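Local coordinates for sulfonate ABC transporter, periplasmic sulfonate-binding protein SsuA (PDB 3UIF), which probably binds sulfonates or sulfate esters in the periplasm and delivers them to an ABC importer, at residues A220-Y225 with P307-T312; S228-A233 with L317-F322. One frame throughout, in Å; residues are numbered along the deposited sequence.

Contacts 1 and 2 join helix 215-233 to consecutive parts of the later chain, contact 1 to helix 308-316 and contact 2 to the loop that follows it. Their centres lie about 12 Å apart, and they meet where Thr223 O packs on Leu317 CD1 at 4.0 Å. Contact 1 is buried beside strand 89-94, and its contacts across the two segments are mostly aliphatic, with one methyl against a carbonyl. Contact 2 is only partly buried; there an imidazole and a phenyl ring meet edge to face beside a leucine. One long helix thus receives a returning segment in two ways, by buried helix packing and by aromatic stacking nearer the surface.

Contact 1: residues A220-Y225 with P307-T312; sequences AIVTAY and PHFVAT
The carbonyl oxygen of His308, the residue just before the Phe309 that packs on Val222, is gripped twice by Thr312. The threonine hydroxyl OG1 donates to His308 O at 3.1 Å, 24° from the carbonyl plane, while Thr312 N, at 3.1 Å from the same His308 O, approaches from the opposite face of that plane. The side chain thereby folds back on the first turn of helix 308-316.

Across the interface, Val222 does most of the touching, and its two methyls have separate tasks. With CG1 anti to the backbone N (chi1 -177°), CG2 turns beside that nitrogen and meets Phe309 at its root, CG2 to CB being 3.6 Å. The phenylalanine side chain crosses the valine at about a right angle and leads away, so contact falls on CB and on the ring atom CG, with CG2 lying obliquely to the ring. His308 CD2 lies over one face of this ring, toward the rim. The other methyl, Val222 CG1, rests against the Phe309 carbonyl, 3.7 Å from O, and comes within 4.0 Å of Val310 CG2.

In a type II periplasmic binding protein, as the family assignment implies here, two alpha/beta lobes enclose the ligand. Helix 215-233 lies beside the mixed sheet containing strand 89-94, and Val92 of that strand touches both Val222 and Phe309, while Pro94 touches Val310. Helix 308-316, from much later in the chain, thus packs against a helix and a strand of the same lobe. Polar links flank the apolar patch: Gln219 NE2 donates to Phe309 O, the carbonyl that Val222 CG1 covers, and Thr223 OG1 is hydrogen-bonded to Glu316 OE2 at the far end of the shorter helix.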
ATOM      1  N   ALA A 220      21.272   0.530   7.746  1.00 44.57           N
ATOM      2  CA  ALA A 220      21.567   1.843   7.230  1.00 44.44           C
ATOM      3  C   ALA A 220      20.409   2.292   6.341  1.00 43.41           C
ATOM      4  O   ALA A 220      19.940   3.432   6.433  1.00 43.06           O
ATOM      5  CB  ALA A 220      22.886   1.834   6.484  1.00 46.23           C
ATOM      6  N   ILE A 221      19.908   1.363   5.528  1.00 43.18           N
ATOM      7  CA  ILE A 221      18.734   1.609   4.682  1.00 41.69           C
ATOM      8  C   ILE A 221      17.474   1.960   5.470  1.00 40.87           C
ATOM      9  O   ILE A 221      16.822   2.968   5.191  1.00 40.43           O
ATOM     10  CB  ILE A 221      18.514   0.448   3.702  1.00 41.62           C
ATOM     11  CG1 ILE A 221      19.316   0.722   2.446  1.00 43.10           C
ATOM     12  CG2 ILE A 221      17.051   0.296   3.301  1.00 40.63           C
ATOM     13  CD1 ILE A 221      19.947  -0.516   1.887  1.00 43.45           C
ATOM     14  N   VAL A 222      17.146   1.136   6.456  1.00 40.88           N
ATOM     15  CA  VAL A 222      15.992   1.391   7.322  1.00 40.07           C
ATOM     16  C   VAL A 222      16.106   2.709   8.108  1.00 40.46           C
ATOM     17  O   VAL A 222      15.167   3.518   8.117  1.00 39.99           O
ATOM     18  CB  VAL A 222      15.707   0.215   8.273  1.00 40.21           C
ATOM     19  CG1 VAL A 222      14.456   0.504   9.081  1.00 39.73           C
ATOM     20  CG2 VAL A 222      15.549  -1.085   7.483  1.00 40.12           C
ATOM     21  N   THR A 223      17.245   2.937   8.755  1.00 41.54           N
ATOM     22  CA  THR A 223      17.457   4.202   9.442  1.00 42.02           C
ATOM     23  C   THR A 223      17.281   5.370   8.463  1.00 41.93           C
ATOM     24  O   THR A 223      16.550   6.317   8.757  1.00 41.81           O
ATOM     25  CB  THR A 223      18.829   4.262  10.114  1.00 43.45           C
ATOM     26  OG1 THR A 223      18.869   3.323  11.195  1.00 44.22           O
ATOM     27  CG2 THR A 223      19.094   5.638  10.642  1.00 44.18           C
ATOM     28  N   ALA A 224      17.922   5.288   7.297  1.00 42.13           N
ATOM     29  CA  ALA A 224      17.832   6.356   6.295  1.00 42.14           C
ATOM     30  C   ALA A 224      16.396   6.563   5.811  1.00 41.16           C
ATOM     31  O   ALA A 224      15.937   7.692   5.700  1.00 41.65           O
ATOM     32  CB  ALA A 224      18.772   6.097   5.127  1.00 42.71           C
ATOM     33  N   TYR A 225      15.698   5.467   5.544  1.00 40.25           N
ATOM     34  CA  TYR A 225      14.298   5.497   5.182  1.00 40.19           C
ATOM     35  C   TYR A 225      13.428   6.248   6.184  1.00 39.28           C
ATOM     36  O   TYR A 225      12.697   7.164   5.815  1.00 39.02           O
ATOM     37  CB  TYR A 225      13.768   4.077   5.058  1.00 38.75           C
ATOM     38  CG  TYR A 225      12.309   4.013   4.658  1.00 37.92           C
ATOM     39  CD1 TYR A 225      11.926   4.226   3.340  1.00 37.72           C
ATOM     40  CD2 TYR A 225      11.321   3.714   5.599  1.00 37.55           C
ATOM     41  CE1 TYR A 225      10.599   4.150   2.963  1.00 37.31           C
ATOM     42  CE2 TYR A 225       9.990   3.636   5.246  1.00 36.84           C
ATOM     43  CZ  TYR A 225       9.628   3.860   3.924  1.00 36.72           C
ATOM     44  OH  TYR A 225       8.298   3.783   3.547  1.00 36.37           O
ATOM     45  N   PRO A 307      10.690  -6.858  12.706  1.00 43.08           N
ATOM     46  CA  PRO A 307      10.642  -5.551  13.382  1.00 42.44           C
ATOM     47  C   PRO A 307      11.977  -5.041  13.947  1.00 43.38           C
ATOM     48  O   PRO A 307      12.017  -3.947  14.516  1.00 43.33           O
ATOM     49  CB  PRO A 307       9.650  -5.791  14.533  1.00 43.37           C
ATOM     50  CG  PRO A 307       9.827  -7.234  14.860  1.00 45.04           C
ATOM     51  CD  PRO A 307      10.154  -7.935  13.563  1.00 44.81           C
ATOM     52  N   HIS A 308      13.052  -5.807  13.796  1.00 43.95           N
ATOM     53  CA  HIS A 308      14.331  -5.459  14.440  1.00 45.24           C
ATOM     54  C   HIS A 308      14.952  -4.155  13.980  1.00 44.31           C
ATOM     55  O   HIS A 308      15.555  -3.442  14.784  1.00 45.09           O
ATOM     56  CB  HIS A 308      15.340  -6.622  14.350  1.00 46.62           C
ATOM     57  CG  HIS A 308      16.761  -6.236  14.723  1.00 47.15           C
ATOM     58  ND1 HIS A 308      17.131  -5.937  15.993  1.00 48.63           N
ATOM     59  CD2 HIS A 308      17.917  -6.090  13.931  1.00 48.54           C
ATOM     60  CE1 HIS A 308      18.457  -5.629  16.018  1.00 49.26           C
ATOM     61  NE2 HIS A 308      18.934  -5.722  14.755  1.00 48.67           N
ATOM     62  N   PHE A 309      14.804  -3.830  12.698  1.00 42.88           N
ATOM     63  CA  PHE A 309      15.440  -2.644  12.112  1.00 42.57           C
ATOM     64  C   PHE A 309      14.760  -1.304  12.427  1.00 41.88           C
ATOM     65  O   PHE A 309      15.444  -0.282  12.584  1.00 42.01           O
ATOM     66  CB  PHE A 309      15.623  -2.831  10.603  1.00 41.71           C
ATOM     67  CG  PHE A 309      16.440  -4.029  10.265  1.00 42.37           C
ATOM     68  CD1 PHE A 309      17.826  -4.005  10.417  1.00 43.25           C
ATOM     69  CD2 PHE A 309      15.828  -5.208   9.854  1.00 42.47           C
ATOM     70  CE1 PHE A 309      18.593  -5.133  10.137  1.00 44.20           C
ATOM     71  CE2 PHE A 309      16.589  -6.339   9.563  1.00 43.29           C
ATOM     72  CZ  PHE A 309      17.978  -6.301   9.710  1.00 44.20           C
ATOM     73  N   VAL A 310      13.430  -1.315  12.503  1.00 41.24           N
ATOM     74  CA  VAL A 310      12.655  -0.142  12.873  1.00 40.78           C
ATOM     75  C   VAL A 310      12.855   0.174  14.372  1.00 42.11           C
ATOM     76  O   VAL A 310      13.058   1.340  14.764  1.00 42.31           O
ATOM     77  CB  VAL A 310      11.171  -0.353  12.516  1.00 40.19           C
ATOM     78  CG1 VAL A 310      10.257   0.600  13.289  1.00 40.14           C
ATOM     79  CG2 VAL A 310      10.976  -0.251  11.006  1.00 38.89           C
ATOM     80  N   ALA A 311      12.820  -0.881  15.193  1.00 42.93           N
ATOM     81  CA  ALA A 311      13.159  -0.799  16.613  1.00 44.23           C
ATOM     82  C   ALA A 311      14.539  -0.151  16.823  1.00 45.11           C
ATOM     83  O   ALA A 311      14.654   0.815  17.595  1.00 45.95           O
ATOM     84  CB  ALA A 311      13.097  -2.176  17.257  1.00 45.36           C
ATOM     85  N   THR A 312      15.574  -0.661  16.140  1.00 45.01           N
ATOM     86  CA  THR A 312      16.916  -0.071  16.257  1.00 45.94           C
ATOM     87  C   THR A 312      16.900   1.394  15.783  1.00 45.43           C
ATOM     88  O   THR A 312      17.413   2.287  16.474  1.00 46.46           O
ATOM     89  CB  THR A 312      18.003  -0.899  15.519  1.00 46.19           C
ATOM     90  OG1 THR A 312      18.069  -2.212  16.082  1.00 47.35           O
ATOM     91  CG2 THR A 312      19.381  -0.256  15.637  1.00 47.13           C
TER

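Contact 2: residues S228-A233 with L317-F322; sequences SVHWVA and LKLEGF
His230 stands with its imidazole edge against the face of Phe322, the two ring planes inclined at 77° and their centroids 4.7 Å apart. This is a T-shaped (edge-to-face) pair in which His230 CD2 sits over the middle of the phenyl ring, 3.6 Å from Phe322 CZ and almost equally near several other ring carbons. His230 NE2 lies farther toward the CE2 side of the phenyl ring.

A second group meets the imidazole over its face. Leu319 brings CD2 there as a CH-pi contact, 3.9 Å from the centroid of the His230 ring and 18° off the ring normal, though displaced toward NE2 at the rim. Its other methyl, CD1, lies nearer the root of the histidine side chain, 3.8 Å from His230 CB. Both rings extend from their backbones with CG anti to N (chi1 175° in His230), which brings them together across the interface. At the edge of the phenyl ring and near its plane, Ala233 CB approaches Phe322 CE1 at 3.9 Å, one helical turn beyond the histidine.

The loop enters this arrangement through a helix ending. A Schellman motif, with Lys318 at positive phi, closes helix 308-316; the chain then turns, Phe322 N bonding back to Leu319 O, and both Leu319 and Phe322 point their side chains at the last turns of helix 215-233. Arg267 makes a cation-pi contact with Phe322 and also bonds its carbonyl oxygen through NH1.

Since the imidazole offers the carbon CD2 to the phenyl face, the pair joins a carbon edge to an aromatic face, and this stack by itself does not require a protonated histidine.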
ATOM      1  N   SER A 228      13.601  10.056   6.221  1.00 41.21           N
ATOM      2  CA  SER A 228      12.730  10.663   5.222  1.00 40.72           C
ATOM      3  C   SER A 228      11.266  10.660   5.682  1.00 40.03           C
ATOM      4  O   SER A 228      10.566  11.671   5.567  1.00 40.38           O
ATOM      5  CB  SER A 228      12.852   9.936   3.885  1.00 40.40           C
ATOM      6  OG  SER A 228      14.156  10.025   3.357  1.00 41.37           O
ATOM      7  N   VAL A 229      10.822   9.519   6.203  1.00 39.18           N
ATOM      8  CA  VAL A 229       9.455   9.340   6.656  1.00 38.40           C
ATOM      9  C   VAL A 229       9.101  10.281   7.815  1.00 39.22           C
ATOM     10  O   VAL A 229       8.037  10.873   7.828  1.00 39.29           O
ATOM     11  CB  VAL A 229       9.182   7.863   7.000  1.00 37.64           C
ATOM     12  CG1 VAL A 229       7.810   7.685   7.628  1.00 37.25           C
ATOM     13  CG2 VAL A 229       9.283   7.014   5.746  1.00 37.54           C
ATOM     14  N   HIS A 230      10.011  10.449   8.763  1.00 40.05           N
ATOM     15  CA  HIS A 230       9.820  11.411   9.849  1.00 41.04           C
ATOM     16  C   HIS A 230       9.606  12.803   9.311  1.00 41.99           C
ATOM     17  O   HIS A 230       8.816  13.594   9.867  1.00 42.65           O
ATOM     18  CB  HIS A 230      11.018  11.381  10.806  1.00 41.83           C
ATOM     19  CG  HIS A 230      10.970  12.439  11.892  1.00 43.58           C
ATOM     20  ND1 HIS A 230      11.932  13.375  12.037  1.00 44.52           N
ATOM     21  CD2 HIS A 230      10.029  12.688  12.889  1.00 43.79           C
ATOM     22  CE1 HIS A 230      11.639  14.166  13.078  1.00 45.74           C
ATOM     23  NE2 HIS A 230      10.470  13.754  13.596  1.00 45.34           N
ATOM     24  N   TRP A 231      10.299  13.125   8.220  1.00 42.05           N
ATOM     25  CA  TRP A 231      10.209  14.459   7.664  1.00 43.17           C
ATOM     26  C   TRP A 231       8.854  14.708   7.028  1.00 42.70           C
ATOM     27  O   TRP A 231       8.251  15.770   7.227  1.00 43.69           O
ATOM     28  CB  TRP A 231      11.366  14.730   6.699  1.00 43.81           C
ATOM     29  CG  TRP A 231      11.187  16.041   5.980  1.00 45.09           C
ATOM     30  CD1 TRP A 231      11.576  17.308   6.406  1.00 46.85           C
ATOM     31  CD2 TRP A 231      10.508  16.258   4.702  1.00 44.77           C
ATOM     32  NE1 TRP A 231      11.204  18.263   5.497  1.00 47.75           N
ATOM     33  CE2 TRP A 231      10.553  17.702   4.455  1.00 46.58           C
ATOM     34  CE3 TRP A 231       9.888  15.437   3.781  1.00 43.52           C
ATOM     35  CZ2 TRP A 231      10.005  18.271   3.317  1.00 47.03           C
ATOM     36  CZ3 TRP A 231       9.331  16.019   2.637  1.00 43.97           C
ATOM     37  CH2 TRP A 231       9.395  17.402   2.410  1.00 45.66           C
ATOM     38  N   VAL A 232       8.357  13.737   6.275  1.00 41.30           N
ATOM     39  CA  VAL A 232       7.083  13.894   5.588  1.00 40.93           C
ATOM     40  C   VAL A 232       5.890  13.781   6.546  1.00 40.74           C
ATOM     41  O   VAL A 232       4.817  14.313   6.257  1.00 40.85           O
ATOM     42  CB  VAL A 232       6.919  12.863   4.444  1.00 39.91           C
ATOM     43  CG1 VAL A 232       6.503  11.499   4.991  1.00 38.73           C
ATOM     44  CG2 VAL A 232       5.915  13.348   3.412  1.00 40.12           C
ATOM     45  N   ALA A 233       6.085  13.093   7.674  1.00 40.38           N
ATOM     46  CA  ALA A 233       4.995  12.763   8.587  1.00 40.22           C
ATOM     47  C   ALA A 233       4.568  13.946   9.480  1.00 41.66           C
ATOM     48  O   ALA A 233       3.504  13.909  10.098  1.00 41.57           O
ATOM     49  CB  ALA A 233       5.348  11.543   9.423  1.00 39.67           C
ATOM     50  N   LEU A 317      17.138   7.304  16.400  1.00 47.51           N
ATOM     51  CA  LEU A 317      16.691   8.591  15.901  1.00 47.01           C
ATOM     52  C   LEU A 317      15.919   9.374  16.944  1.00 48.07           C
ATOM     53  O   LEU A 317      15.489  10.494  16.681  1.00 48.35           O
ATOM     54  CB  LEU A 317      15.821   8.405  14.655  1.00 45.52           C
ATOM     55  CG  LEU A 317      16.467   7.968  13.326  1.00 44.91           C
ATOM     56  CD1 LEU A 317      15.421   7.961  12.209  1.00 43.49           C
ATOM     57  CD2 LEU A 317      17.679   8.822  12.952  1.00 44.64           C
ATOM     58  N   LYS A 318      15.752   8.787  18.126  1.00 48.97           N
ATOM     59  CA  LYS A 318      14.914   9.360  19.188  1.00 49.79           C
ATOM     60  C   LYS A 318      13.481   9.601  18.735  1.00 48.64           C
ATOM     61  O   LYS A 318      12.921  10.687  18.933  1.00 49.12           O
ATOM     62  CB  LYS A 318      15.509  10.644  19.760  1.00 51.68           C
ATOM     63  CG  LYS A 318      16.620  10.391  20.753  1.00 56.35           C
ATOM     64  CD  LYS A 318      17.977  10.700  20.156  1.00 58.02           C
ATOM     65  CE  LYS A 318      18.863  11.334  21.217  1.00 61.29           C
ATOM     66  NZ  LYS A 318      19.907  12.189  20.585  1.00 63.38           N
ATOM     67  N   LEU A 319      12.891   8.571  18.146  1.00 47.10           N
ATOM     68  CA  LEU A 319      11.537   8.662  17.631  1.00 45.67           C
ATOM     69  C   LEU A 319      10.624   7.599  18.237  1.00 45.25           C
ATOM     70  O   LEU A 319       9.564   7.283  17.658  1.00 44.02           O
ATOM     71  CB  LEU A 319      11.540   8.550  16.104  1.00 43.85           C
ATOM     72  CG  LEU A 319      12.320   9.625  15.348  1.00 44.75           C
ATOM     73  CD1 LEU A 319      12.108   9.385  13.866  1.00 42.79           C
ATOM     74  CD2 LEU A 319      11.897  11.042  15.744  1.00 45.57           C
ATOM     75  N   GLU A 320      11.024   7.094  19.417  1.00 46.79           N
ATOM     76  CA  GLU A 320      10.292   5.999  20.067  0.50 46.59           C
ATOM     77  C   GLU A 320       8.851   6.378  20.397  1.00 46.66           C
ATOM     78  O   GLU A 320       7.985   5.513  20.392  1.00 45.93           O
ATOM     79  CB  GLU A 320      11.023   5.474  21.313  0.50 47.94           C
ATOM     80  CG  GLU A 320      12.343   4.768  21.027  0.50 48.30           C
ATOM     81  CD  GLU A 320      12.260   3.251  21.098  0.50 48.36           C
ATOM     82  OE1 GLU A 320      11.663   2.628  20.188  0.50 47.13           O
ATOM     83  OE2 GLU A 320      12.828   2.679  22.060  0.50 49.37           O
ATOM     84  N   GLY A 321       8.594   7.662  20.648  1.00 47.43           N
ATOM     85  CA  GLY A 321       7.236   8.129  20.938  1.00 47.52           C
ATOM     86  C   GLY A 321       6.552   8.965  19.860  1.00 46.02           C
ATOM     87  O   GLY A 321       5.534   9.608  20.120  1.00 46.14           O
ATOM     88  N   PHE A 322       7.095   8.959  18.648  1.00 45.08           N
ATOM     89  CA  PHE A 322       6.597   9.821  17.580  1.00 43.44           C
ATOM     90  C   PHE A 322       5.335   9.224  16.910  1.00 42.29           C
ATOM     91  O   PHE A 322       4.415   9.962  16.560  1.00 42.45           O
ATOM     92  CB  PHE A 322       7.733  10.131  16.577  1.00 42.95           C
ATOM     93  CG  PHE A 322       7.314  11.025  15.447  1.00 42.43           C
ATOM     94  CD1 PHE A 322       6.914  10.477  14.211  1.00 40.77           C
ATOM     95  CD2 PHE A 322       7.283  12.407  15.614  1.00 43.41           C
ATOM     96  CE1 PHE A 322       6.506  11.301  13.177  1.00 40.62           C
ATOM     97  CE2 PHE A 322       6.879  13.233  14.582  1.00 43.06           C
ATOM     98  CZ  PHE A 322       6.489  12.684  13.364  1.00 41.82           C
TER